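Long-range contact in alpha-rhamnosidase (Dictyoglomus thermophilum, PDB 6I60), which probably hydrolyses terminal non-reducing alpha-L-rhamnose residues in alpha-L-rhamnosides, as a glycoside hydrolase: residues Asn170-Ser182 and Trp287-His301. Sequence-based numbering, arbitrary orientation.
Sequences NYTIAYAPMFRKS and WKTTYGPITLNSLYH
Lys181 lies across one face of the Trp287 indole. Its CB sits 3.5 Å from the centroid of the five-membered ring, a CH-pi contact. CG of Lys181 is anti to the backbone N (chi1 166°) and the chain bends at chi2, which carries CD on to Trp287 CD1. Phe179 CB meets the edge of the same indole at CE3. Trp287 NE1 hydrogen-bonds to the backbone O of Val282, outside the pair. Replacing Trp287 by an alanine is likely to leave the Lys181 methylenes without the surface they cross, open a gap beside Phe179 CB and leave the Val282 carbonyl without this partner. The Phe179 ring has Thr289 OG1 over one face, offset toward the rim. Tyr175 CB rests over one face of Tyr291, 3.9 Å from the ring centroid, while Ala176 O and Pro177 CA lie at the Tyr291 edge. The Tyr175 ring is covered on one face by Thr295 CA and CB. At the far end His301 turns its NE2 edge onto the face of Tyr171, the planes at 87°. Tyr171 CE1 in turn meets the edge of Tyr300, 3.5 Å from its CD1.

Met178 O takes two donors from opposite faces of its carbonyl plane, Thr290 N and Thr289 OG1, the latter at 2.8 Å. Met178 N returns a nearly straight bond to Thr290 O. Arg180 and Lys288 form the next hydrogen-bonded pair, with Lys288 N 2.8 Å from Arg180 O. Beyond Tyr291 the backbone hydrogen bonds between the two segments stop and packing takes over: Met178 SD lies against Gly292 CA, Ala176 CB against Ile294 CG2, and Ile173 CG2 against Leu296 CB. This is an antiparallel strand pair, each strand broken in the middle, in which 177-182 runs between 288-291 and 242-250; residues 287-301 belong to the alpha-L-rhamnosidase N-terminal domain family region.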
loop_
_atom_site.group_PDB
_atom_site.type_symbol
_atom_site.label_atom_id
_atom_site.label_comp_id
_atom_site.label_asym_id
_atom_site.label_seq_id
_atom_site.Cartn_x
_atom_site.Cartn_y
_atom_site.Cartn_z
ATOM N N ASN A 170 21.479 -7.058 -17.159
ATOM C CA ASN A 170 21.947 -5.826 -17.770
ATOM C C ASN A 170 20.787 -4.842 -17.855
ATOM O O ASN A 170 19.629 -5.187 -17.610
ATOM C CB ASN A 170 22.544 -6.085 -19.159
ATOM C CG ASN A 170 21.550 -6.718 -20.111
ATOM O OD1 ASN A 170 20.555 -7.306 -19.688
ATOM N ND2 ASN A 170 21.817 -6.600 -21.406
ATOM N N TYR A 171 21.108 -3.598 -18.206
ATOM C CA TYR A 171 20.125 -2.520 -18.245
ATOM C C TYR A 171 20.161 -1.867 -19.620
ATOM O O TYR A 171 21.141 -1.202 -19.971
ATOM C CB TYR A 171 20.392 -1.492 -17.142
ATOM C CG TYR A 171 20.530 -2.102 -15.764
ATOM C CD1 TYR A 171 19.426 -2.248 -14.933
ATOM C CD2 TYR A 171 21.762 -2.536 -15.296
ATOM C CE1 TYR A 171 19.547 -2.808 -13.672
ATOM C CE2 TYR A 171 21.893 -3.098 -14.039
ATOM C CZ TYR A 171 20.785 -3.230 -13.232
ATOM O OH TYR A 171 20.914 -3.788 -11.980
ATOM N N THR A 172 19.097 -2.061 -20.396
ATOM C CA THR A 172 18.937 -1.426 -21.699
ATOM C C THR A 172 18.066 -0.189 -21.511
ATOM O O THR A 172 16.851 -0.300 -21.318
ATOM C CB THR A 172 18.314 -2.388 -22.710
ATOM O OG1 THR A 172 18.772 -3.721 -22.452
ATOM C CG2 THR A 172 18.698 -1.993 -24.124
ATOM N N ILE A 173 18.687 0.985 -21.562
ATOM C CA ILE A 173 18.010 2.252 -21.302
ATOM C C ILE A 173 17.804 2.955 -22.636
ATOM O O ILE A 173 18.768 3.399 -23.271
ATOM C CB ILE A 173 18.805 3.133 -20.329
ATOM C CG1 ILE A 173 18.882 2.475 -18.949
ATOM C CG2 ILE A 173 18.175 4.515 -20.231
ATOM C CD1 ILE A 173 20.285 2.405 -18.383
ATOM N N ALA A 174 16.547 3.060 -23.061
ATOM C CA ALA A 174 16.197 3.806 -24.258
ATOM C C ALA A 174 16.090 5.296 -23.936
ATOM O O ALA A 174 16.214 5.724 -22.785
ATOM C CB ALA A 174 14.895 3.278 -24.855
ATOM N N TYR A 175 15.855 6.099 -24.967
ATOM C CA TYR A 175 15.724 7.536 -24.801
ATOM C C TYR A 175 14.278 7.877 -24.442
ATOM O O TYR A 175 13.469 7.002 -24.125
ATOM C CB TYR A 175 16.179 8.259 -26.067
ATOM C CG TYR A 175 17.664 8.534 -26.128
ATOM C CD1 TYR A 175 18.588 7.573 -25.736
ATOM C CD2 TYR A 175 18.143 9.753 -26.589
ATOM C CE1 TYR A 175 19.945 7.822 -25.796
ATOM C CE2 TYR A 175 19.497 10.010 -26.654
ATOM C CZ TYR A 175 20.394 9.042 -26.257
ATOM O OH TYR A 175 21.743 9.298 -26.322
ATOM N N ALA A 176 13.938 9.164 -24.489
ATOM C CA ALA A 176 12.594 9.625 -24.158
ATOM C C ALA A 176 11.931 10.210 -25.396
ATOM O O ALA A 176 12.153 11.387 -25.719
ATOM C CB ALA A 176 12.639 10.660 -23.031
ATOM N N PRO A 177 11.118 9.446 -26.118
ATOM C CA PRO A 177 10.461 9.989 -27.309
ATOM C C PRO A 177 9.259 10.847 -26.954
ATOM O O PRO A 177 8.550 10.604 -25.976
ATOM C CB PRO A 177 10.031 8.732 -28.074
ATOM C CG PRO A 177 9.815 7.713 -27.013
ATOM C CD PRO A 177 10.794 8.023 -25.903
ATOM N N MET A 178 9.042 11.871 -27.774
ATOM C CA MET A 178 7.885 12.746 -27.660
ATOM C C MET A 178 6.976 12.536 -28.862
ATOM O O MET A 178 7.451 12.302 -29.977
ATOM C CB MET A 178 8.308 14.215 -27.570
ATOM C CG MET A 178 9.423 14.479 -26.573
ATOM S SD MET A 178 10.199 16.090 -26.808
ATOM C CE MET A 178 9.957 16.826 -25.193
ATOM N N PHE A 179 5.668 12.616 -28.632
ATOM C CA PHE A 179 4.677 12.393 -29.677
ATOM C C PHE A 179 3.713 13.566 -29.712
ATOM O O PHE A 179 3.235 14.015 -28.665
ATOM C CB PHE A 179 3.918 11.083 -29.448
ATOM C CG PHE A 179 4.777 9.859 -29.582
ATOM C CD1 PHE A 179 5.453 9.350 -28.487
ATOM C CD2 PHE A 179 4.915 9.223 -30.804
ATOM C CE1 PHE A 179 6.247 8.226 -28.608
ATOM C CE2 PHE A 179 5.709 8.100 -30.930
ATOM C CZ PHE A 179 6.375 7.600 -29.830
ATOM N N ARG A 180 3.426 14.056 -30.916
ATOM C CA ARG A 180 2.603 15.239 -31.108
ATOM C C ARG A 180 1.572 14.989 -32.198
ATOM O O ARG A 180 1.875 14.367 -33.221
ATOM C CB ARG A 180 3.460 16.454 -31.477
ATOM C CG ARG A 180 2.649 17.684 -31.814
ATOM C CD ARG A 180 3.491 18.775 -32.454
ATOM N NE ARG A 180 3.143 20.107 -31.960
ATOM C CZ ARG A 180 1.956 20.692 -32.110
ATOM N NH1 ARG A 180 0.970 20.081 -32.757
ATOM N NH2 ARG A 180 1.757 21.905 -31.616
ATOM N N LYS A 181 0.354 15.478 -31.970
ATOM C CA LYS A 181 -0.718 15.409 -32.953
ATOM C C LYS A 181 -1.593 16.642 -32.794
ATOM O O LYS A 181 -1.882 17.066 -31.673
ATOM C CB LYS A 181 -1.548 14.129 -32.791
ATOM C CG LYS A 181 -2.875 14.135 -33.538
ATOM C CD LYS A 181 -2.718 13.587 -34.949
ATOM C CE LYS A 181 -3.889 13.985 -35.833
ATOM N NZ LYS A 181 -3.647 15.286 -36.519
ATOM N N SER A 182 -2.004 17.221 -33.919
ATOM C CA SER A 182 -2.819 18.426 -33.928
ATOM C C SER A 182 -4.226 18.102 -34.413
ATOM O O SER A 182 -4.408 17.289 -35.326
ATOM C CB SER A 182 -2.189 19.502 -34.815
ATOM O OG SER A 182 -1.520 18.919 -35.921
ATOM N N TRP A 287 0.719 10.940 -36.470
ATOM C CA TRP A 287 1.388 11.591 -35.355
ATOM C C TRP A 287 2.850 11.857 -35.686
ATOM O O TRP A 287 3.519 11.037 -36.320
ATOM C CB TRP A 287 1.304 10.724 -34.100
ATOM C CG TRP A 287 -0.041 10.708 -33.455
ATOM C CD1 TRP A 287 -1.242 10.501 -34.064
ATOM C CD2 TRP A 287 -0.323 10.897 -32.064
ATOM N NE1 TRP A 287 -2.257 10.554 -33.140
ATOM C CE2 TRP A 287 -1.718 10.795 -31.904
ATOM C CE3 TRP A 287 0.470 11.146 -30.939
ATOM C CZ2 TRP A 287 -2.338 10.932 -30.666
ATOM C CZ3 TRP A 287 -0.146 11.277 -29.712
ATOM C CH2 TRP A 287 -1.536 11.171 -29.584
ATOM N N LYS A 288 3.342 13.007 -35.244
ATOM C CA LYS A 288 4.753 13.326 -35.375
ATOM C C LYS A 288 5.495 12.935 -34.103
ATOM O O LYS A 288 4.901 12.761 -33.036
ATOM C CB LYS A 288 4.943 14.813 -35.673
ATOM C CG LYS A 288 4.508 15.217 -37.072
ATOM C CD LYS A 288 5.047 14.259 -38.123
ATOM C CE LYS A 288 5.075 14.908 -39.497
ATOM N NZ LYS A 288 6.274 15.772 -39.684
ATOM N N THR A 289 6.812 12.790 -34.228
ATOM C CA THR A 289 7.612 12.325 -33.104
ATOM C C THR A 289 9.047 12.801 -33.266
ATOM O O THR A 289 9.515 13.042 -34.383
ATOM C CB THR A 289 7.562 10.797 -32.981
ATOM O OG1 THR A 289 8.253 10.391 -31.795
ATOM C CG2 THR A 289 8.198 10.140 -34.197
ATOM N N THR A 290 9.738 12.931 -32.134
ATOM C CA THR A 290 11.108 13.430 -32.106
ATOM C C THR A 290 11.712 13.125 -30.742
ATOM O O THR A 290 11.026 12.674 -29.820
ATOM C CB THR A 290 11.166 14.933 -32.380
ATOM O OG1 THR A 290 12.467 15.430 -32.042
ATOM C CG2 THR A 290 10.136 15.652 -31.538
ATOM N N TYR A 291 13.012 13.384 -30.626
ATOM C CA TYR A 291 13.724 13.305 -29.360
ATOM C C TYR A 291 13.874 14.706 -28.783
ATOM O O TYR A 291 14.082 15.673 -29.522
ATOM C CB TYR A 291 15.099 12.658 -29.534
ATOM C CG TYR A 291 15.073 11.145 -29.500
ATOM C CD1 TYR A 291 14.102 10.465 -28.777
ATOM C CD2 TYR A 291 16.017 10.399 -30.193
ATOM C CE1 TYR A 291 14.073 9.082 -28.744
ATOM C CE2 TYR A 291 15.996 9.017 -30.166
ATOM C CZ TYR A 291 15.024 8.365 -29.439
ATOM O OH TYR A 291 15.003 6.989 -29.411
ATOM N N GLY A 292 13.764 14.813 -27.461
ATOM C CA GLY A 292 13.798 16.099 -26.810
ATOM C C GLY A 292 14.975 16.270 -25.875
ATOM O O GLY A 292 16.082 15.779 -26.123
ATOM N N PRO A 293 14.753 16.988 -24.772
ATOM C CA PRO A 293 15.855 17.231 -23.829
ATOM C C PRO A 293 16.274 15.994 -23.051
ATOM O O PRO A 293 17.466 15.840 -22.759
ATOM C CB PRO A 293 15.291 18.318 -22.905
ATOM C CG PRO A 293 13.808 18.153 -22.989
ATOM C CD PRO A 293 13.515 17.685 -24.382
ATOM N N ILE A 294 15.344 15.108 -22.709
ATOM C CA ILE A 294 15.668 13.946 -21.888
ATOM C C ILE A 294 16.341 12.889 -22.752
ATOM O O ILE A 294 15.803 12.477 -23.787
ATOM C CB ILE A 294 14.407 13.387 -21.209
ATOM C CG1 ILE A 294 13.828 14.411 -20.234
ATOM C CG2 ILE A 294 14.730 12.097 -20.473
ATOM C CD1 ILE A 294 12.484 14.952 -20.649
ATOM N N THR A 295 17.525 12.446 -22.328
ATOM C CA THR A 295 18.222 11.361 -23.008
ATOM C C THR A 295 17.929 10.041 -22.308
ATOM O O THR A 295 16.836 9.485 -22.453
ATOM C CB THR A 295 19.731 11.615 -23.053
ATOM O OG1 THR A 295 20.268 11.568 -21.726
ATOM C CG2 THR A 295 20.023 12.978 -23.668
ATOM N N LEU A 296 18.890 9.536 -21.541
ATOM C CA LEU A 296 18.701 8.289 -20.817
ATOM C C LEU A 296 17.817 8.508 -19.596
ATOM O O LEU A 296 17.910 9.535 -18.918
ATOM C CB LEU A 296 20.049 7.710 -20.388
ATOM C CG LEU A 296 21.066 7.477 -21.505
ATOM C CD1 LEU A 296 22.382 6.982 -20.929
ATOM C CD2 LEU A 296 20.518 6.493 -22.520
ATOM N N ASN A 297 16.953 7.533 -19.320
ATOM C CA ASN A 297 16.083 7.585 -18.154
ATOM C C ASN A 297 15.893 6.173 -17.623
ATOM O O ASN A 297 15.571 5.258 -18.388
ATOM C CB ASN A 297 14.732 8.231 -18.491
ATOM C CG ASN A 297 13.954 7.458 -19.542
ATOM O OD1 ASN A 297 12.968 6.789 -19.233
ATOM N ND2 ASN A 297 14.391 7.552 -20.792
ATOM N N SER A 298 16.107 5.997 -16.322
ATOM C CA SER A 298 15.996 4.689 -15.695
ATOM C C SER A 298 15.590 4.871 -14.243
ATOM O O SER A 298 16.045 5.806 -13.579
ATOM C CB SER A 298 17.314 3.912 -15.783
ATOM O OG SER A 298 17.116 2.538 -15.499
ATOM N N LEU A 299 14.732 3.972 -13.754
ATOM C CA LEU A 299 14.308 4.042 -12.360
ATOM C C LEU A 299 15.471 3.807 -11.406
ATOM O O LEU A 299 15.492 4.368 -10.306
ATOM C CB LEU A 299 13.197 3.026 -12.096
ATOM C CG LEU A 299 11.894 3.207 -12.875
ATOM C CD1 LEU A 299 10.971 2.016 -12.664
ATOM C CD2 LEU A 299 11.209 4.498 -12.468
ATOM N N TYR A 300 16.445 2.984 -11.805
ATOM C CA TYR A 300 17.566 2.682 -10.920
ATOM C C TYR A 300 18.673 3.721 -11.037
ATOM O O TYR A 300 19.326 4.050 -10.040
ATOM C CB TYR A 300 18.136 1.295 -11.231
ATOM C CG TYR A 300 17.230 0.135 -10.886
ATOM C CD1 TYR A 300 17.448 -1.122 -11.438
ATOM C CD2 TYR A 300 16.164 0.289 -10.010
ATOM C CE1 TYR A 300 16.629 -2.189 -11.133
ATOM C CE2 TYR A 300 15.338 -0.775 -9.695
ATOM C CZ TYR A 300 15.576 -2.012 -10.262
ATOM O OH TYR A 300 14.757 -3.074 -9.956
ATOM N N HIS A 301 18.901 4.245 -12.242
ATOM C CA HIS A 301 20.091 5.033 -12.525
ATOM C C HIS A 301 19.829 6.518 -12.730
ATOM O O HIS A 301 20.791 7.289 -12.809
ATOM C CB HIS A 301 20.801 4.470 -13.761
ATOM C CG HIS A 301 21.009 2.989 -13.709
ATOM N ND1 HIS A 301 21.864 2.388 -12.810
ATOM C CD2 HIS A 301 20.463 1.986 -14.437
ATOM C CE1 HIS A 301 21.841 1.080 -12.990
ATOM N NE2 HIS A 301 20.999 0.809 -13.972
#